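Local coordinates for kinetochore protein Mis16 (Schizosaccharomyces japonicus, PDB 4XYH) that binds histone H4 and, independently, the CENP-A-specific chaperone Scm3, and probably serves centromeric chromatin as a WD-repeat propeller, at residues L188-N191 with T197-T200; Q242-L245 with A249-T252; L341-T346 with C351-S356; L388-N391 with V397-S400. All coordinates share one frame; numbering follows the deposited sequence.

Contact 1: L188-N191 with T197-T200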
loop_
_atom_site.group_PDB
_atom_site.type_symbol
_atom_site.label_atom_id
_atom_site.label_comp_id
_atom_site.label_asym_id
_atom_site.label_seq_id
_atom_site.Cartn_x
_atom_site.Cartn_y
_atom_site.Cartn_z
ATOM N N LEU A 188 0.104 5.277 -7.203
ATOM C CA LEU A 188 0.923 4.540 -8.166
ATOM C C LEU A 188 0.415 3.112 -8.329
ATOM O O LEU A 188 0.173 2.425 -7.346
ATOM C CB LEU A 188 2.387 4.513 -7.716
ATOM C CG LEU A 188 3.357 3.620 -8.507
ATOM C CD1 LEU A 188 3.532 4.144 -9.903
ATOM C CD2 LEU A 188 4.714 3.571 -7.812
ATOM N N GLY A 189 0.263 2.652 -9.563
ATOM C CA GLY A 189 -0.186 1.294 -9.772
ATOM C C GLY A 189 0.034 0.817 -11.194
ATOM O O GLY A 189 -0.217 1.566 -12.154
ATOM N N TRP A 190 0.503 -0.423 -11.322
ATOM C CA TRP A 190 0.678 -1.052 -12.622
ATOM C C TRP A 190 -0.614 -1.658 -13.163
ATOM O O TRP A 190 -1.521 -2.040 -12.403
ATOM C CB TRP A 190 1.714 -2.153 -12.549
ATOM C CG TRP A 190 3.096 -1.697 -12.296
ATOM C CD1 TRP A 190 3.733 -1.617 -11.090
ATOM C CD2 TRP A 190 4.050 -1.301 -13.286
ATOM N NE1 TRP A 190 5.032 -1.195 -11.277
ATOM C CE2 TRP A 190 5.244 -0.985 -12.615
ATOM C CE3 TRP A 190 4.013 -1.192 -14.679
ATOM C CZ2 TRP A 190 6.390 -0.560 -13.292
ATOM C CZ3 TRP A 190 5.155 -0.765 -15.348
ATOM C CH2 TRP A 190 6.322 -0.456 -14.652
ATOM N N ASN A 191 -0.681 -1.731 -14.487
ATOM C CA ASN A 191 -1.727 -2.443 -15.195
ATOM C C ASN A 191 -1.420 -3.947 -15.179
ATOM O O ASN A 191 -0.301 -4.361 -15.512
ATOM C CB ASN A 191 -1.826 -1.901 -16.623
ATOM C CG ASN A 191 -3.113 -2.321 -17.333
ATOM O OD1 ASN A 191 -3.444 -3.509 -17.414
ATOM N ND2 ASN A 191 -3.848 -1.336 -17.845
ATOM N N THR A 197 2.171 -0.757 -18.818
ATOM C CA THR A 197 1.325 0.409 -18.559
ATOM C C THR A 197 1.141 0.613 -17.045
ATOM O O THR A 197 0.975 -0.357 -16.312
ATOM C CB THR A 197 -0.045 0.265 -19.252
ATOM O OG1 THR A 197 0.131 0.433 -20.663
ATOM C CG2 THR A 197 -1.048 1.309 -18.731
ATOM N N LEU A 198 1.213 1.860 -16.580
ATOM C CA LEU A 198 1.018 2.167 -15.162
ATOM C C LEU A 198 0.367 3.533 -14.999
ATOM O O LEU A 198 0.257 4.301 -15.962
ATOM C CB LEU A 198 2.345 2.147 -14.397
ATOM C CG LEU A 198 3.363 3.232 -14.772
ATOM C CD1 LEU A 198 4.259 3.561 -13.601
ATOM C CD2 LEU A 198 4.206 2.759 -15.954
ATOM N N ALA A 199 -0.049 3.847 -13.783
ATOM C CA ALA A 199 -0.672 5.142 -13.528
ATOM C C ALA A 199 -0.158 5.777 -12.248
ATOM O O ALA A 199 0.223 5.078 -11.302
ATOM C CB ALA A 199 -2.188 4.994 -13.465
ATOM N N THR A 200 -0.170 7.109 -12.219
ATOM C CA THR A 200 0.217 7.854 -11.030
ATOM C C THR A 200 -0.771 8.994 -10.733
ATOM O O THR A 200 -1.405 9.532 -11.645
ATOM C CB THR A 200 1.622 8.451 -11.178
ATOM O OG1 THR A 200 1.657 9.303 -12.333
ATOM C CG2 THR A 200 2.653 7.351 -11.335
#

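Contact 2: Q242-L245 with A249-T252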
loop_
_atom_site.group_PDB
_atom_site.type_symbol
_atom_site.label_atom_id
_atom_site.label_comp_id
_atom_site.label_asym_id
_atom_site.label_seq_id
_atom_site.Cartn_x
_atom_site.Cartn_y
_atom_site.Cartn_z
ATOM N N GLN A 242 -5.769 2.391 -8.438
ATOM C CA GLN A 242 -5.501 0.991 -8.739
ATOM C C GLN A 242 -6.157 0.554 -10.050
ATOM O O GLN A 242 -7.280 0.940 -10.360
ATOM C CB GLN A 242 -5.970 0.086 -7.585
ATOM C CG GLN A 242 -5.395 -1.339 -7.675
ATOM C CD GLN A 242 -5.980 -2.330 -6.655
ATOM O OE1 GLN A 242 -6.716 -3.242 -7.022
ATOM N NE2 GLN A 242 -5.618 -2.177 -5.388
ATOM N N PHE A 243 -5.433 -0.247 -10.822
ATOM C CA PHE A 243 -5.994 -0.888 -11.994
ATOM C C PHE A 243 -6.734 -2.143 -11.563
ATOM O O PHE A 243 -6.350 -2.796 -10.580
ATOM C CB PHE A 243 -4.896 -1.239 -13.009
ATOM C CG PHE A 243 -4.521 -0.103 -13.928
ATOM C CD1 PHE A 243 -5.382 0.297 -14.951
ATOM C CD2 PHE A 243 -3.312 0.551 -13.784
ATOM C CE1 PHE A 243 -5.042 1.329 -15.807
ATOM C CE2 PHE A 243 -2.960 1.595 -14.642
ATOM C CZ PHE A 243 -3.824 1.983 -15.652
ATOM N N HIS A 244 -7.798 -2.476 -12.290
ATOM C CA HIS A 244 -8.544 -3.709 -12.035
ATOM C C HIS A 244 -7.724 -4.941 -12.418
ATOM O O HIS A 244 -7.013 -4.928 -13.420
ATOM C CB HIS A 244 -9.874 -3.713 -12.803
ATOM C CG HIS A 244 -10.868 -4.690 -12.263
ATOM N ND1 HIS A 244 -10.773 -6.047 -12.487
ATOM C CD2 HIS A 244 -11.954 -4.511 -11.476
ATOM C CE1 HIS A 244 -11.765 -6.661 -11.866
ATOM N NE2 HIS A 244 -12.495 -5.753 -11.245
ATOM N N LEU A 245 -7.834 -6.009 -11.632
ATOM C CA LEU A 245 -7.090 -7.242 -11.905
ATOM C C LEU A 245 -7.478 -7.914 -13.217
ATOM O O LEU A 245 -6.696 -8.668 -13.785
ATOM C CB LEU A 245 -7.282 -8.265 -10.779
ATOM C CG LEU A 245 -6.350 -8.339 -9.569
ATOM C CD1 LEU A 245 -4.937 -7.892 -9.931
ATOM C CD2 LEU A 245 -6.915 -7.551 -8.375
ATOM N N ALA A 249 -8.516 -1.612 -18.935
ATOM C CA ALA A 249 -8.750 -0.174 -19.019
ATOM C C ALA A 249 -9.514 0.408 -17.831
ATOM O O ALA A 249 -9.907 1.580 -17.859
ATOM C CB ALA A 249 -9.484 0.153 -20.310
ATOM N N LEU A 250 -9.713 -0.391 -16.789
ATOM C CA LEU A 250 -10.490 0.074 -15.656
ATOM C C LEU A 250 -9.571 0.514 -14.523
ATOM O O LEU A 250 -8.927 -0.307 -13.855
ATOM C CB LEU A 250 -11.462 -1.007 -15.179
ATOM C CG LEU A 250 -12.674 -0.537 -14.370
ATOM C CD1 LEU A 250 -13.779 -1.555 -14.456
ATOM C CD2 LEU A 250 -12.324 -0.304 -12.915
ATOM N N LEU A 251 -9.546 1.824 -14.301
ATOM C CA LEU A 251 -8.703 2.433 -13.284
ATOM C C LEU A 251 -9.583 3.129 -12.256
ATOM O O LEU A 251 -10.486 3.879 -12.633
ATOM C CB LEU A 251 -7.740 3.436 -13.922
ATOM C CG LEU A 251 -6.902 4.275 -12.959
ATOM C CD1 LEU A 251 -5.827 3.402 -12.336
ATOM C CD2 LEU A 251 -6.293 5.447 -13.701
ATOM N N THR A 252 -9.339 2.880 -10.971
ATOM C CA THR A 252 -10.066 3.597 -9.932
ATOM C C THR A 252 -9.161 4.565 -9.159
ATOM O O THR A 252 -7.969 4.306 -8.988
ATOM C CB THR A 252 -10.735 2.644 -8.932
ATOM O OG1 THR A 252 -11.499 3.422 -8.006
ATOM C CG2 THR A 252 -9.703 1.822 -8.164
#

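Contact 3: L341-T346 with C351-S356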
loop_
_atom_site.group_PDB
_atom_site.type_symbol
_atom_site.label_atom_id
_atom_site.label_comp_id
_atom_site.label_asym_id
_atom_site.label_seq_id
_atom_site.Cartn_x
_atom_site.Cartn_y
_atom_site.Cartn_z
ATOM N N LEU A 341 -9.668 -8.681 4.535
ATOM C CA LEU A 341 -8.882 -7.492 4.200
ATOM C C LEU A 341 -8.236 -6.881 5.447
ATOM O O LEU A 341 -8.627 -7.166 6.578
ATOM C CB LEU A 341 -9.734 -6.438 3.482
ATOM C CG LEU A 341 -10.652 -5.538 4.302
ATOM C CD1 LEU A 341 -11.156 -4.357 3.482
ATOM C CD2 LEU A 341 -11.821 -6.357 4.782
ATOM N N VAL A 342 -7.219 -6.064 5.220
ATOM C CA VAL A 342 -6.454 -5.469 6.290
ATOM C C VAL A 342 -6.447 -3.945 6.096
ATOM O O VAL A 342 -6.433 -3.459 4.959
ATOM C CB VAL A 342 -5.009 -6.048 6.331
ATOM C CG1 VAL A 342 -4.170 -5.585 5.131
ATOM C CG2 VAL A 342 -4.343 -5.654 7.590
ATOM N N THR A 343 -6.502 -3.203 7.200
ATOM C CA THR A 343 -6.476 -1.749 7.162
ATOM C C THR A 343 -5.490 -1.214 8.201
ATOM O O THR A 343 -5.118 -1.920 9.140
ATOM C CB THR A 343 -7.875 -1.132 7.428
ATOM O OG1 THR A 343 -8.315 -1.469 8.752
ATOM C CG2 THR A 343 -8.893 -1.643 6.423
ATOM N N SER A 344 -5.076 0.037 8.025
ATOM C CA SER A 344 -4.096 0.667 8.898
ATOM C C SER A 344 -4.543 2.090 9.159
ATOM O O SER A 344 -5.194 2.712 8.313
ATOM C CB SER A 344 -2.697 0.664 8.279
ATOM O OG SER A 344 -2.505 1.796 7.431
ATOM N N SER A 345 -4.166 2.614 10.313
ATOM C CA SER A 345 -4.703 3.885 10.741
ATOM C C SER A 345 -3.691 4.725 11.515
ATOM O O SER A 345 -2.674 4.229 12.003
ATOM C CB SER A 345 -5.956 3.643 11.589
ATOM O OG SER A 345 -6.423 4.834 12.183
ATOM N N THR A 346 -3.989 6.012 11.607
ATOM C CA THR A 346 -3.239 6.932 12.447
ATOM C C THR A 346 -3.386 6.551 13.932
ATOM O O THR A 346 -2.563 6.929 14.763
ATOM C CB THR A 346 -3.712 8.380 12.196
ATOM O OG1 THR A 346 -3.457 8.711 10.827
ATOM C CG2 THR A 346 -2.974 9.373 13.082
ATOM N N CYS A 351 -5.888 -3.403 11.593
ATOM C CA CYS A 351 -7.020 -4.300 11.794
ATOM C C CYS A 351 -7.179 -5.280 10.635
ATOM O O CYS A 351 -7.068 -4.905 9.469
ATOM C CB CYS A 351 -8.310 -3.497 11.982
ATOM S SG CYS A 351 -8.362 -2.530 13.542
ATOM N N VAL A 352 -7.427 -6.541 10.967
ATOM C CA VAL A 352 -7.757 -7.544 9.965
ATOM C C VAL A 352 -9.253 -7.823 10.061
ATOM O O VAL A 352 -9.763 -8.074 11.157
ATOM C CB VAL A 352 -6.962 -8.849 10.170
ATOM C CG1 VAL A 352 -7.245 -9.830 9.031
ATOM C CG2 VAL A 352 -5.471 -8.552 10.304
ATOM N N TRP A 353 -9.950 -7.760 8.926
ATOM C CA TRP A 353 -11.400 -7.921 8.895
ATOM C C TRP A 353 -11.817 -9.177 8.149
ATOM O O TRP A 353 -11.177 -9.570 7.173
ATOM C CB TRP A 353 -12.067 -6.722 8.234
ATOM C CG TRP A 353 -11.641 -5.387 8.764
ATOM C CD1 TRP A 353 -10.571 -4.649 8.352
ATOM C CD2 TRP A 353 -12.293 -4.615 9.780
ATOM N NE1 TRP A 353 -10.511 -3.473 9.051
ATOM C CE2 TRP A 353 -11.558 -3.423 9.932
ATOM C CE3 TRP A 353 -13.430 -4.812 10.573
ATOM C CZ2 TRP A 353 -11.915 -2.431 10.855
ATOM C CZ3 TRP A 353 -13.785 -3.825 11.494
ATOM C CH2 TRP A 353 -13.026 -2.652 11.624
ATOM N N ASP A 354 -12.905 -9.789 8.604
ATOM C CA ASP A 354 -13.481 -10.972 7.973
ATOM C C ASP A 354 -14.930 -10.674 7.566
ATOM O O ASP A 354 -15.840 -10.747 8.384
ATOM C CB ASP A 354 -13.411 -12.163 8.933
ATOM C CG ASP A 354 -13.948 -13.465 8.329
ATOM O OD1 ASP A 354 -14.691 -13.440 7.327
ATOM O OD2 ASP A 354 -13.635 -14.534 8.893
ATOM N N LEU A 355 -15.143 -10.360 6.295
ATOM C CA LEU A 355 -16.470 -9.956 5.843
ATOM C C LEU A 355 -17.534 -11.049 5.983
ATOM O O LEU A 355 -18.732 -10.765 5.915
ATOM C CB LEU A 355 -16.414 -9.495 4.394
ATOM C CG LEU A 355 -15.430 -8.358 4.109
ATOM C CD1 LEU A 355 -15.665 -7.803 2.713
ATOM C CD2 LEU A 355 -15.515 -7.266 5.165
ATOM N N SER A 356 -17.106 -12.292 6.176
ATOM C CA SER A 356 -18.054 -13.402 6.213
ATOM C C SER A 356 -18.739 -13.454 7.568
ATOM O O SER A 356 -19.727 -14.166 7.736
ATOM C CB SER A 356 -17.370 -14.741 5.900
ATOM O OG SER A 356 -16.639 -15.226 7.009
#

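Contact 4: L388-N391 with V397-S400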
loop_
_atom_site.group_PDB
_atom_site.type_symbol
_atom_site.label_atom_id
_atom_site.label_comp_id
_atom_site.label_asym_id
_atom_site.label_seq_id
_atom_site.Cartn_x
_atom_site.Cartn_y
_atom_site.Cartn_z
ATOM N N LEU A 388 1.520 -1.163 4.243
ATOM C CA LEU A 388 1.523 -2.582 4.599
ATOM C C LEU A 388 1.344 -3.439 3.363
ATOM O O LEU A 388 0.868 -2.966 2.322
ATOM C CB LEU A 388 0.445 -2.915 5.638
ATOM C CG LEU A 388 -0.974 -2.362 5.521
ATOM C CD1 LEU A 388 -1.660 -2.849 4.286
ATOM C CD2 LEU A 388 -1.802 -2.751 6.741
ATOM N N SER A 389 1.720 -4.701 3.492
ATOM C CA SER A 389 1.704 -5.597 2.353
ATOM C C SER A 389 1.427 -7.030 2.792
ATOM O O SER A 389 2.091 -7.551 3.688
ATOM C CB SER A 389 3.047 -5.496 1.612
ATOM O OG SER A 389 3.119 -6.375 0.512
ATOM N N TRP A 390 0.439 -7.666 2.168
ATOM C CA TRP A 390 0.258 -9.111 2.319
ATOM C C TRP A 390 1.375 -9.872 1.627
ATOM O O TRP A 390 1.685 -9.594 0.484
ATOM C CB TRP A 390 -1.052 -9.569 1.721
ATOM C CG TRP A 390 -2.246 -9.283 2.520
ATOM C CD1 TRP A 390 -3.093 -8.213 2.382
ATOM C CD2 TRP A 390 -2.786 -10.093 3.561
ATOM N NE1 TRP A 390 -4.120 -8.304 3.287
ATOM C CE2 TRP A 390 -3.951 -9.444 4.033
ATOM C CE3 TRP A 390 -2.398 -11.303 4.147
ATOM C CZ2 TRP A 390 -4.733 -9.961 5.061
ATOM C CZ3 TRP A 390 -3.173 -11.815 5.177
ATOM C CH2 TRP A 390 -4.331 -11.144 5.622
ATOM N N ASN A 391 1.964 -10.837 2.317
ATOM C CA ASN A 391 2.906 -11.774 1.710
ATOM C C ASN A 391 2.133 -12.751 0.811
ATOM O O ASN A 391 1.246 -13.445 1.288
ATOM C CB ASN A 391 3.678 -12.499 2.822
ATOM C CG ASN A 391 4.735 -13.451 2.305
ATOM O OD1 ASN A 391 4.558 -14.094 1.281
ATOM N ND2 ASN A 391 5.846 -13.553 3.033
ATOM N N VAL A 397 0.859 -13.967 6.417
ATOM C CA VAL A 397 2.029 -13.206 6.815
ATOM C C VAL A 397 1.904 -11.782 6.293
ATOM O O VAL A 397 1.628 -11.581 5.117
ATOM C CB VAL A 397 3.328 -13.845 6.301
ATOM C CG1 VAL A 397 4.528 -12.945 6.610
ATOM C CG2 VAL A 397 3.518 -15.248 6.919
ATOM N N LEU A 398 2.108 -10.791 7.160
ATOM C CA LEU A 398 2.000 -9.394 6.748
ATOM C C LEU A 398 3.255 -8.623 7.085
ATOM O O LEU A 398 3.957 -8.944 8.045
ATOM C CB LEU A 398 0.790 -8.718 7.400
ATOM C CG LEU A 398 -0.516 -9.327 6.881
ATOM C CD1 LEU A 398 -1.027 -10.445 7.806
ATOM C CD2 LEU A 398 -1.572 -8.296 6.647
ATOM N N ALA A 399 3.537 -7.614 6.277
ATOM C CA ALA A 399 4.556 -6.642 6.593
ATOM C C ALA A 399 3.865 -5.301 6.809
ATOM O O ALA A 399 2.949 -4.944 6.059
ATOM C CB ALA A 399 5.597 -6.552 5.464
ATOM N N SER A 400 4.290 -4.561 7.831
ATOM C CA SER A 400 3.747 -3.224 8.065
ATOM C C SER A 400 4.829 -2.270 8.557
ATOM O O SER A 400 5.752 -2.672 9.266
ATOM C CB SER A 400 2.577 -3.272 9.062
ATOM O OG SER A 400 2.909 -3.990 10.245
HETATM O O HOH W 1 0.027 -13.715 3.577
#

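Contact 1: L188-N191 with T197-T200
The pairing of W190 with L198, and of L188 with T200, belongs to a buried antiparallel hairpin between the first two strands of a four-stranded propeller blade, 187-190 and 197-201. G189 and A199 exchange two backbone hydrogen bonds, the one from A199 N to G189 O measuring 2.8 Å, and N191 N to T197 O extends the pairing into the turn. On the face that carries W190, L198 CB stands above the six-membered ring, 4.2 Å from its centroid but displaced toward the rim, while L198 CD2 reaches W190 CZ3 at 3.7 Å. Beside them L188 CD1 meets T200 CG2 at 3.6 Å and L198 CD1 at 3.8 Å; a chi1 of 172° sets L188 CG opposite the backbone N and swings its end across to the neighbouring strand. W190 NE1 donates to R138 O of the preceding blade, so the indole is held at its nitrogen as well as by contact on its face. Were W190 an alanine, L198 is likely to lose the ring it packs on, and R138 O its indole donor. T200 OG1 bonds both H181 NE2 and W210 NE1, the histidine, serine/threonine and tryptophan network characteristic of WD40 blades.

Contact 2: Q242-L245 with A249-T252
The phenyl ring of F243 receives L251 CD1 on one face, the methyl standing 3.9 Å from the centroid and only 1° off the ring normal. On the same side of the ring L251 CB lies 3.9 Å from F243 CE1, and the two side chains cross obliquely. L251 CD1 also lies 3.5 Å from Q242 O on the opposite strand. F243 and L251 both touch A199 of the preceding blade. The second flat group, the imidazole of H244, is held mainly through its nitrogens: NE2 bonds D294 O and ND1 bonds Q246 N, while the ring also meets F289 with the planes at about 50°. Across the hairpin H244 CB packs against L250 CB at 3.9 Å. The backbone pairing beneath is antiparallel, with T252 N donating to Q242 O at 2.9 Å in an almost straight bond (176°), Q242 N returning one to T252 O, and H244 N reaching L250 O. T252 CG2 rests 3.4 Å from Q242 O, and its hydroxyl bonds Q261 O in the next strand. The contact thus divides its work: main-chain bonds satisfy the polar backbone and fix the register, dispersion between methyl and ring fills the side facing the preceding blade, and H244 ND1 braces the turn through Q246 N while NE2 ties it to D294 O of the blade that follows.

Contact 3: L341-T346 with C351-S356
Strands 341-345 and 351-354 run antiparallel at 149°, with paired backbone hydrogen bonds at L341-W353 and at T343-C351, the bond from W353 N to L341 O being the shortest at 2.8 Å. On the face bearing W353, the indole turns its nitrogen edge to T343: NE1 donates to OG1 at 3.0 Å, at 175° and with the oxygen in the ring plane. T343 OG1 sits between the backbone N and the carbonyl carbon (chi1 63°), which places it in front of the indole N-H while CG2 lies alongside, 3.6 Å from NE1. H324 NE2 also bonds this hydroxyl, so two nitrogens grip one oxygen and fix its rotation. Where strand 340-345 begins and 350-354 ends, L341 CD2 packs on W353 CB at 3.5 Å and on L355 CD2 at 3.8 Å. On the other face V342 CG2 meets V352 CG2 at 4.1 Å. Beyond the strand, D354 OD1 accepts from S356 N and S356 OG, approached from the same face of the carboxylate, and the backbone bond closes an Asx turn. W353, T343 and H324 form the Trp, Ser/Thr and His part of the hydrogen-bonded tetrad known from WD40 repeats, with W353 and D354 forming the WD dipeptide that names the family.

Contact 4: L388-N391 with V397-S400
W390 and L398 lie side by side in the first hairpin of a WD40 propeller blade, joining strands 385-390 and 398-402. From L398 CB, which comes within 4.1 Å of S389 O, the side chain runs to CG, 3.9 Å from W390 CE3, and there it forks. L398 CD2 settles over the six-membered ring, 3.7 Å from its centroid and 10° off the normal; L398 CD1 reaches W390 CZ3 at 3.7 Å. The first torsion, with CG anti to the carbonyl carbon (chi1 -66°), brings both methyls to the indole. W390 NE1 bonds Q332 O of the preceding blade, pinning the ring that L398 covers. With a serine at W390, both L398 methyls would probably lose their flat support and Q332 O its indole donor. On the backbone, S389 and A399 exchange hydrogen bonds, and N391 N donates to V397 O. N391 OD1 accepts from N393 N and N394 N inside the turn, while ND2 reaches Q73 OE1 of another sheet. S400 OG, on the same face as W390, bonds H381 NE2 and W410 NE1. At the mouth of the turn a water donates to N391 O at 2.6 Å and accepts from V397 N at 3.0 Å.

The four contacts follow one another along the chain, each in a separate four-stranded antiparallel sheet, and together they sample the blades of one propeller. Contacts 1, 2 and 4 join the blade's innermost strand to its neighbour, contact 3 the two middle strands; strand 41-48 completes the sheet of contact 4, the ring closure usual in WD40 propellers. Contacts 1 and 2 are neighbours, centres 9 Å apart, where F243 CE2 packs on A199 CB. Contacts 3 and 4, 12 Å apart, meet where V342 CG1 touches W390 NE1. Contacts 1 and 3 lie on opposite sides of the chain's centre, 24 Å between centres. Similar hairpins thus pack blade on blade, building a scaffold on which histone recognition probably depends.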